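Local structure of catechol 1,2-dioxygenase (Acinetobacter sp., 1DMH) at residues V59-L62 / N63-G66; T208-L211 / L212-L215. The protein catalyses the iron(III)-dependent intradiol cleavage of catechol by dioxygen to cis,cis-muconate, the first step from catechol in the beta-ketoadipate pathway. All blocks are in the same frame, centred on the assembly; numbering follows the deposited sequence.

Interaction 1: V59-L62 / N63-G66; sequences VAYL and NQLG. With LIO ([1-pentadecanoyl-2-decanoyl-glycerol-3-yl]phosphonyl choline), chain E.
Tyr61 and Leu65, one helical turn apart, meet where the tyrosine side chain crosses the leucine: CE2 of Tyr61 lies 4.4 Å from CB of Leu65, and its OH is 4.1 Å from Leu65 CD1. The ring is also approached by the lipid, with Tyr61 CD2 3.5 Å from C36 of the shorter acyl chain and CD1 3.6 Å from the ester carbonyl oxygen O31, so a single ring spans the carbonyl and the middle of that chain. Leu62 serves both chains: CD2 rests 3.5 Å from C23 near the end of the longer one, while CD1 reaches C38 of the shorter. Beneath these groups the backbone supplies four i to i+4 hydrogen bonds, from the N-H groups of Asn63, Gln64, Leu65 and Gly66 to the carbonyls of Val59, Ala60, Tyr61 and Leu62; the shortest joins Leu65 N to Tyr61 O at 2.8 Å. With CG of Tyr61 anti to the backbone N (chi1 179°), the ring lies beside the carbonyl carbon, on the side of Leu65, and its hydroxyl is hydrogen-bonded to the carbonyl of Pro207. Asn63 OD1 accepts a hydrogen bond from Ala71 N of the second subunit, whose Ala71 also packs on Val59 and Leu62. A regular alpha-helical turn whose side chains meet both lipid and second subunit, Leu62 touching both, fits the helical zipper domain at the dimer axis of this enzyme.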
ATOM      1  N   VAL A  59       3.996   5.834   4.723  1.00 11.97           N
ATOM      2  CA  VAL A  59       2.597   5.969   4.292  1.00 12.22           C
ATOM      3  C   VAL A  59       2.522   6.553   2.878  1.00 12.32           C
ATOM      4  O   VAL A  59       1.740   6.088   2.045  1.00 11.80           O
ATOM      5  CB  VAL A  59       1.798   6.864   5.264  1.00 12.00           C
ATOM      6  CG1 VAL A  59       0.409   7.177   4.660  1.00 11.76           C
ATOM      7  CG2 VAL A  59       1.650   6.143   6.626  1.00 11.92           C
ATOM      8  N   ALA A  60       3.339   7.576   2.619  1.00 11.76           N
ATOM      9  CA  ALA A  60       3.392   8.215   1.300  1.00 12.15           C
ATOM     10  C   ALA A  60       3.813   7.178   0.243  1.00 11.90           C
ATOM     11  O   ALA A  60       3.266   7.138  -0.846  1.00 12.61           O
ATOM     12  CB  ALA A  60       4.390   9.377   1.321  1.00 11.71           C
ATOM     13  N   TYR A  61       4.795   6.350   0.576  1.00 11.60           N
ATOM     14  CA  TYR A  61       5.264   5.327  -0.338  1.00 11.20           C
ATOM     15  C   TYR A  61       4.127   4.388  -0.704  1.00 10.93           C
ATOM     16  O   TYR A  61       4.000   3.982  -1.840  1.00 11.28           O
ATOM     17  CB  TYR A  61       6.375   4.520   0.307  1.00 11.42           C
ATOM     18  CG  TYR A  61       6.897   3.431  -0.584  1.00 11.36           C
ATOM     19  CD1 TYR A  61       7.802   3.717  -1.607  1.00 11.91           C
ATOM     20  CD2 TYR A  61       6.430   2.129  -0.457  1.00 11.30           C
ATOM     21  CE1 TYR A  61       8.235   2.712  -2.497  1.00 12.44           C
ATOM     22  CE2 TYR A  61       6.850   1.112  -1.341  1.00 12.95           C
ATOM     23  CZ  TYR A  61       7.748   1.414  -2.361  1.00 12.85           C
ATOM     24  OH  TYR A  61       8.133   0.438  -3.255  1.00 12.73           O
ATOM     25  N   LEU A  62       3.301   4.038   0.267  1.00 12.15           N
ATOM     26  CA  LEU A  62       2.164   3.153   0.034  1.00 13.21           C
ATOM     27  C   LEU A  62       1.165   3.750  -0.946  1.00 13.13           C
ATOM     28  O   LEU A  62       0.595   3.026  -1.772  1.00 12.74           O
ATOM     29  CB  LEU A  62       1.472   2.866   1.357  1.00 15.26           C
ATOM     30  CG  LEU A  62       1.686   1.475   1.910  1.00 18.45           C
ATOM     31  CD1 LEU A  62       3.095   0.961   1.610  1.00 20.43           C
ATOM     32  CD2 LEU A  62       1.367   1.524   3.383  1.00 18.54           C
ATOM     33  N   ASN A  63       0.913   5.056  -0.849  1.00 12.58           N
ATOM     34  CA  ASN A  63       0.008   5.667  -1.823  1.00 12.97           C
ATOM     35  C   ASN A  63       0.630   5.590  -3.224  1.00 13.08           C
ATOM     36  O   ASN A  63      -0.021   5.262  -4.212  1.00 12.71           O
ATOM     37  CB  ASN A  63      -0.275   7.142  -1.501  1.00 12.89           C
ATOM     38  CG  ASN A  63      -1.404   7.317  -0.517  1.00 14.24           C
ATOM     39  OD1 ASN A  63      -2.396   6.575  -0.534  1.00 15.29           O
ATOM     40  ND2 ASN A  63      -1.289   8.327   0.323  1.00 14.72           N
ATOM     41  N   GLN A  64       1.915   5.900  -3.291  1.00 14.61           N
ATOM     42  CA  GLN A  64       2.630   5.896  -4.557  1.00 16.33           C
ATOM     43  C   GLN A  64       2.688   4.503  -5.184  1.00 15.31           C
ATOM     44  O   GLN A  64       2.598   4.347  -6.406  1.00 14.63           O
ATOM     45  CB  GLN A  64       4.019   6.450  -4.306  1.00 20.27           C
ATOM     46  CG  GLN A  64       4.841   6.588  -5.520  1.00 28.82           C
ATOM     47  CD  GLN A  64       6.153   7.307  -5.215  1.00 34.08           C
ATOM     48  OE1 GLN A  64       6.876   6.942  -4.267  1.00 36.79           O
ATOM     49  NE2 GLN A  64       6.474   8.341  -6.020  1.00 37.16           N
ATOM     50  N   LEU A  65       2.823   3.484  -4.339  1.00 14.44           N
ATOM     51  CA  LEU A  65       2.887   2.098  -4.808  1.00 13.72           C
ATOM     52  C   LEU A  65       1.570   1.730  -5.497  1.00 13.70           C
ATOM     53  O   LEU A  65       1.569   1.198  -6.614  1.00 13.32           O
ATOM     54  CB  LEU A  65       3.108   1.143  -3.635  1.00 12.42           C
ATOM     55  CG  LEU A  65       3.241  -0.351  -3.989  1.00 12.89           C
ATOM     56  CD1 LEU A  65       4.490  -0.610  -4.838  1.00 11.30           C
ATOM     57  CD2 LEU A  65       3.298  -1.148  -2.680  1.00 12.29           C
ATOM     58  N   GLY A  66       0.463   2.027  -4.820  1.00 12.86           N
ATOM     59  CA  GLY A  66      -0.845   1.716  -5.367  1.00 14.18           C
ATOM     60  C   GLY A  66      -1.237   2.608  -6.530  1.00 14.54           C
ATOM     61  O   GLY A  66      -1.898   2.166  -7.464  1.00 14.88           O
TER
HETATM   62  C1  LIO E1999      14.030   7.961   1.873  0.50 36.03           C
HETATM   63  C2  LIO E1999      13.381   6.738   1.838  0.50 33.18           C
HETATM   64  C3  LIO E1999      13.083   6.378   3.141  0.50 31.38           C
HETATM   65  C4  LIO E1999      15.529  11.972   1.679  0.50 44.45           C
HETATM   66  C5  LIO E1999      16.508  12.760   0.768  0.50 45.01           C
HETATM   67  C6  LIO E1999      15.582  14.964   1.376  0.50 45.50           C
HETATM   68  C7  LIO E1999      17.753  14.807   0.361  0.50 45.72           C
HETATM   69  C8  LIO E1999      17.456  14.084   2.626  0.50 45.32           C
HETATM   70  C11 LIO E1999      12.920   6.559   5.564  0.50 26.60           C
HETATM   71  C12 LIO E1999      12.130   5.239   5.394  0.50 24.75           C
HETATM   72  C13 LIO E1999      11.519   4.773   6.705  0.50 21.54           C
HETATM   73  C14 LIO E1999      10.395   3.791   6.405  0.50 18.96           C
HETATM   74  C15 LIO E1999       9.638   3.485   7.700  0.50 17.11           C
HETATM   75  C16 LIO E1999       8.332   2.775   7.370  0.50 15.62           C
HETATM   76  C17 LIO E1999       7.560   2.458   8.650  0.50 15.13           C
HETATM   77  C18 LIO E1999       6.739   1.184   8.452  0.50 15.58           C
HETATM   78  C19 LIO E1999       5.642   1.441   7.423  0.50 14.75           C
HETATM   79  C20 LIO E1999       4.311   1.548   8.128  0.50 14.73           C
HETATM   80  C21 LIO E1999       3.201   1.284   7.122  0.50 14.37           C
HETATM   81  C22 LIO E1999       1.862   1.499   7.824  0.50 14.79           C
HETATM   82  C23 LIO E1999       0.733   1.442   6.810  0.50 13.99           C
HETATM   83  C24 LIO E1999      -0.590   1.663   7.533  0.50 13.58           C
HETATM   84  C25 LIO E1999      -1.460   2.604   6.710  0.50 12.77           C
HETATM   85  C31 LIO E1999      11.375   5.502   0.586  0.50 30.81           C
HETATM   86  C32 LIO E1999      11.494   4.147   1.314  0.50 29.23           C
HETATM   87  C33 LIO E1999      10.139   3.786   1.952  0.50 26.74           C
HETATM   88  C34 LIO E1999      10.159   2.321   2.397  0.50 25.05           C
HETATM   89  C35 LIO E1999       8.910   1.996   3.212  0.50 23.43           C
HETATM   90  C36 LIO E1999       8.078   0.963   2.460  0.50 22.75           C
HETATM   91  C37 LIO E1999       7.345   0.050   3.445  0.50 22.50           C
HETATM   92  C38 LIO E1999       6.516  -0.970   2.653  0.50 22.44           C
HETATM   93  C39 LIO E1999       6.940  -2.391   3.033  0.50 22.63           C
HETATM   94  C40 LIO E1999       5.895  -3.393   2.533  0.50 22.45           C
HETATM   95  N   LIO E1999      16.815  14.144   1.288  0.50 45.51           N
HETATM   96  O2  LIO E1999      12.253   6.673   0.854  0.50 32.34           O
HETATM   97  O3  LIO E1999      13.429   7.171   4.317  0.50 28.35           O
HETATM   98  O11 LIO E1999      13.121   7.081   6.668  0.50 28.18           O
HETATM   99  O31 LIO E1999      10.491   5.631  -0.280  0.50 31.64           O
HETATM  100  O1P LIO E1999      16.332   9.330   3.090  0.50 42.87           O
HETATM  101  O2P LIO E1999      17.278   9.544   0.826  0.50 42.46           O
HETATM  102  O3P LIO E1999      15.292   8.129   1.175  0.50 40.42           O
HETATM  103  O4P LIO E1999      15.106  10.612   1.343  0.50 43.53           O
HETATM  104  P   LIO E1999      15.997   9.403   1.617  0.50 43.13           P

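Interaction 2: T208-L211 / L212-L215; sequences TQQL and LNQL. With LIO ([1-pentadecanoyl-2-decanoyl-glycerol-3-yl]phosphonyl choline), chain E.
Thr208 and Leu212 lie side by side and point the same way, bringing CG2 of Thr208 to 4.0 Å from CD1 of Leu212. The other apolar pair, Leu211 and Leu215, is oblique, with Leu211 CD2 4.1 Å from Leu215 CG. Among the backbone bonds, Leu212 N to Thr208 O is nearly straight (2.9 Å, 172° at the hydrogen); Asn213 N to Gln209 O follows at 2.8 Å. The pattern then frays: Gln214 N makes weak bonds to the carbonyls of both Gln210 and Leu211, and Leu215 N pairs weakly with Leu211 O but more closely, at 3.0 Å, with Leu212 O. Polar side chains lead outward. Thr208 OG1 is hydrogen-bonded to Glu70 OE1, and the Gln214 chain, bent at chi2 (-64°), places OE1 3.6 Å from the lipid phosphate-ester oxygen O3P, a proximity rather than a bond. Val30 of the second subunit packs on Leu211, and Asn27 of that subunit on Gln214. The change from i+4 to i+3 pairing is characteristic of an alpha-helix C-terminus, here near the C-terminal end of the helix that starts at Pro207, in the dioxygenase domain, beside the phosphate of the lipid.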
ATOM      1  N   THR A 208       8.707   0.558  -7.057  1.00 13.53           N
ATOM      2  CA  THR A 208       9.387  -0.698  -6.765  1.00 13.50           C
ATOM      3  C   THR A 208      10.897  -0.487  -6.900  1.00 14.41           C
ATOM      4  O   THR A 208      11.673  -0.842  -6.008  1.00 13.06           O
ATOM      5  CB  THR A 208       8.908  -1.858  -7.706  1.00 13.96           C
ATOM      6  OG1 THR A 208       7.502  -2.073  -7.522  1.00 12.99           O
ATOM      7  CG2 THR A 208       9.635  -3.155  -7.377  1.00 13.29           C
ATOM      8  N   GLN A 209      11.316   0.113  -8.006  1.00 14.40           N
ATOM      9  CA  GLN A 209      12.731   0.336  -8.192  1.00 15.16           C
ATOM     10  C   GLN A 209      13.268   1.308  -7.155  1.00 15.64           C
ATOM     11  O   GLN A 209      14.405   1.157  -6.678  1.00 15.23           O
ATOM     12  CB  GLN A 209      13.009   0.856  -9.592  1.00 15.61           C
ATOM     13  CG  GLN A 209      14.497   0.912  -9.895  1.00 17.66           C
ATOM     14  CD  GLN A 209      15.147  -0.445  -9.755  1.00 17.70           C
ATOM     15  OE1 GLN A 209      16.008  -0.646  -8.897  1.00 20.80           O
ATOM     16  NE2 GLN A 209      14.733  -1.387 -10.587  1.00 17.56           N
ATOM     17  N   GLN A 210      12.479   2.324  -6.815  1.00 16.24           N
ATOM     18  CA  GLN A 210      12.908   3.268  -5.791  1.00 18.32           C
ATOM     19  C   GLN A 210      13.213   2.545  -4.477  1.00 17.45           C
ATOM     20  O   GLN A 210      14.235   2.816  -3.850  1.00 17.32           O
ATOM     21  CB  GLN A 210      11.836   4.323  -5.537  1.00 21.86           C
ATOM     22  CG  GLN A 210      11.526   5.153  -6.769  1.00 29.65           C
ATOM     23  CD  GLN A 210      12.735   5.947  -7.262  1.00 34.41           C
ATOM     24  OE1 GLN A 210      12.768   6.411  -8.419  1.00 38.07           O
ATOM     25  NE2 GLN A 210      13.732   6.126  -6.378  1.00 36.90           N
ATOM     26  N   LEU A 211      12.343   1.631  -4.051  1.00 15.40           N
ATOM     27  CA  LEU A 211      12.600   0.914  -2.816  1.00 15.17           C
ATOM     28  C   LEU A 211      13.834  -0.000  -2.985  1.00 14.54           C
ATOM     29  O   LEU A 211      14.724  -0.019  -2.118  1.00 14.81           O
ATOM     30  CB  LEU A 211      11.395   0.065  -2.412  1.00 15.09           C
ATOM     31  CG  LEU A 211      11.179  -0.067  -0.900  1.00 18.38           C
ATOM     32  CD1 LEU A 211      10.175  -1.167  -0.630  1.00 17.58           C
ATOM     33  CD2 LEU A 211      12.459  -0.340  -0.184  1.00 17.13           C
ATOM     34  N   LEU A 212      13.896  -0.755  -4.083  1.00 13.64           N
ATOM     35  CA  LEU A 212      15.025  -1.662  -4.314  1.00 13.58           C
ATOM     36  C   LEU A 212      16.342  -0.896  -4.272  1.00 14.17           C
ATOM     37  O   LEU A 212      17.347  -1.418  -3.795  1.00 13.79           O
ATOM     38  CB  LEU A 212      14.873  -2.399  -5.654  1.00 13.64           C
ATOM     39  CG  LEU A 212      13.768  -3.468  -5.727  1.00 14.20           C
ATOM     40  CD1 LEU A 212      13.514  -3.915  -7.171  1.00 14.64           C
ATOM     41  CD2 LEU A 212      14.182  -4.663  -4.845  1.00 15.05           C
ATOM     42  N   ASN A 213      16.334   0.346  -4.751  1.00 15.18           N
ATOM     43  CA  ASN A 213      17.543   1.154  -4.723  1.00 16.31           C
ATOM     44  C   ASN A 213      18.010   1.346  -3.297  1.00 16.81           C
ATOM     45  O   ASN A 213      19.213   1.259  -3.026  1.00 17.22           O
ATOM     46  CB  ASN A 213      17.327   2.537  -5.337  1.00 17.91           C
ATOM     47  CG  ASN A 213      17.261   2.512  -6.854  1.00 19.33           C
ATOM     48  OD1 ASN A 213      17.689   1.539  -7.496  1.00 20.03           O
ATOM     49  ND2 ASN A 213      16.756   3.610  -7.445  1.00 19.29           N
ATOM     50  N   GLN A 214      17.065   1.598  -2.388  1.00 16.26           N
ATOM     51  CA  GLN A 214      17.381   1.809  -0.978  1.00 16.27           C
ATOM     52  C   GLN A 214      17.970   0.562  -0.309  1.00 15.76           C
ATOM     53  O   GLN A 214      18.587   0.672   0.739  1.00 14.99           O
ATOM     54  CB  GLN A 214      16.141   2.230  -0.205  1.00 18.60           C
ATOM     55  CG  GLN A 214      15.491   3.519  -0.668  1.00 22.96           C
ATOM     56  CD  GLN A 214      16.374   4.725  -0.476  1.00 26.77           C
ATOM     57  OE1 GLN A 214      16.911   4.950   0.610  1.00 29.00           O
ATOM     58  NE2 GLN A 214      16.520   5.524  -1.526  1.00 28.87           N
ATOM     59  N   LEU A 215      17.753  -0.613  -0.908  1.00 14.81           N
ATOM     60  CA  LEU A 215      18.275  -1.900  -0.408  1.00 14.44           C
ATOM     61  C   LEU A 215      19.559  -2.306  -1.159  1.00 13.42           C
ATOM     62  O   LEU A 215      20.105  -3.381  -0.933  1.00 13.49           O
ATOM     63  CB  LEU A 215      17.228  -3.001  -0.618  1.00 13.59           C
ATOM     64  CG  LEU A 215      15.832  -2.682  -0.051  1.00 14.70           C
ATOM     65  CD1 LEU A 215      14.878  -3.857  -0.329  1.00 13.35           C
ATOM     66  CD2 LEU A 215      15.942  -2.410   1.462  1.00 15.61           C
TER
HETATM   67  C1  LIO E1999      14.030   7.961   1.873  0.50 36.03           C
HETATM   68  C2  LIO E1999      13.381   6.738   1.838  0.50 33.18           C
HETATM   69  C3  LIO E1999      13.083   6.378   3.141  0.50 31.38           C
HETATM   70  C4  LIO E1999      15.529  11.972   1.679  0.50 44.45           C
HETATM   71  C5  LIO E1999      16.508  12.760   0.768  0.50 45.01           C
HETATM   72  C6  LIO E1999      15.582  14.964   1.376  0.50 45.50           C
HETATM   73  C7  LIO E1999      17.753  14.807   0.361  0.50 45.72           C
HETATM   74  C8  LIO E1999      17.456  14.084   2.626  0.50 45.32           C
HETATM   75  C11 LIO E1999      12.920   6.559   5.564  0.50 26.60           C
HETATM   76  C12 LIO E1999      12.130   5.239   5.394  0.50 24.75           C
HETATM   77  C13 LIO E1999      11.519   4.773   6.705  0.50 21.54           C
HETATM   78  C14 LIO E1999      10.395   3.791   6.405  0.50 18.96           C
HETATM   79  C15 LIO E1999       9.638   3.485   7.700  0.50 17.11           C
HETATM   80  C16 LIO E1999       8.332   2.775   7.370  0.50 15.62           C
HETATM   81  C17 LIO E1999       7.560   2.458   8.650  0.50 15.13           C
HETATM   82  C18 LIO E1999       6.739   1.184   8.452  0.50 15.58           C
HETATM   83  C19 LIO E1999       5.642   1.441   7.423  0.50 14.75           C
HETATM   84  C20 LIO E1999       4.311   1.548   8.128  0.50 14.73           C
HETATM   85  C21 LIO E1999       3.201   1.284   7.122  0.50 14.37           C
HETATM   86  C22 LIO E1999       1.862   1.499   7.824  0.50 14.79           C
HETATM   87  C23 LIO E1999       0.733   1.442   6.810  0.50 13.99           C
HETATM   88  C24 LIO E1999      -0.590   1.663   7.533  0.50 13.58           C
HETATM   89  C25 LIO E1999      -1.460   2.604   6.710  0.50 12.77           C
HETATM   90  C31 LIO E1999      11.375   5.502   0.586  0.50 30.81           C
HETATM   91  C32 LIO E1999      11.494   4.147   1.314  0.50 29.23           C
HETATM   92  C33 LIO E1999      10.139   3.786   1.952  0.50 26.74           C
HETATM   93  C34 LIO E1999      10.159   2.321   2.397  0.50 25.05           C
HETATM   94  C35 LIO E1999       8.910   1.996   3.212  0.50 23.43           C
HETATM   95  C36 LIO E1999       8.078   0.963   2.460  0.50 22.75           C
HETATM   96  C37 LIO E1999       7.345   0.050   3.445  0.50 22.50           C
HETATM   97  C38 LIO E1999       6.516  -0.970   2.653  0.50 22.44           C
HETATM   98  C39 LIO E1999       6.940  -2.391   3.033  0.50 22.63           C
HETATM   99  C40 LIO E1999       5.895  -3.393   2.533  0.50 22.45           C
HETATM  100  N   LIO E1999      16.815  14.144   1.288  0.50 45.51           N
HETATM  101  O2  LIO E1999      12.253   6.673   0.854  0.50 32.34           O
HETATM  102  O3  LIO E1999      13.429   7.171   4.317  0.50 28.35           O
HETATM  103  O11 LIO E1999      13.121   7.081   6.668  0.50 28.18           O
HETATM  104  O31 LIO E1999      10.491   5.631  -0.280  0.50 31.64           O
HETATM  105  O1P LIO E1999      16.332   9.330   3.090  0.50 42.87           O
HETATM  106  O2P LIO E1999      17.278   9.544   0.826  0.50 42.46           O
HETATM  107  O3P LIO E1999      15.292   8.129   1.175  0.50 40.42           O
HETATM  108  O4P LIO E1999      15.106  10.612   1.343  0.50 43.53           O
HETATM  109  P   LIO E1999      15.997   9.403   1.617  0.50 43.13           P

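Overall arrangement
Interactions 1 and 2 have centres about 13 Å apart and touch directly: Tyr61 OH of helix 52-67 lies 3.4 Å from Leu211 CB of helix 207-214, and Leu65 CD1 is 4.3 Å from Thr208 OG1. Both helices border the same phospholipid, residues 59-66 along its acyl tails and residues 208-215 at its phosphate through Gln214 and along the decanoyl chain through Leu211, and both pack against the second subunit. Leu74 of helix 71-77 bridges them by touching Tyr61, Leu65, Thr208 and Leu211. Towards the active site, the Thr208 side chain is about 8 Å from bound 4-methylcatechol and the Leu65 side chain about 11 Å, consistent with these helices lying between the lipid and the substrate.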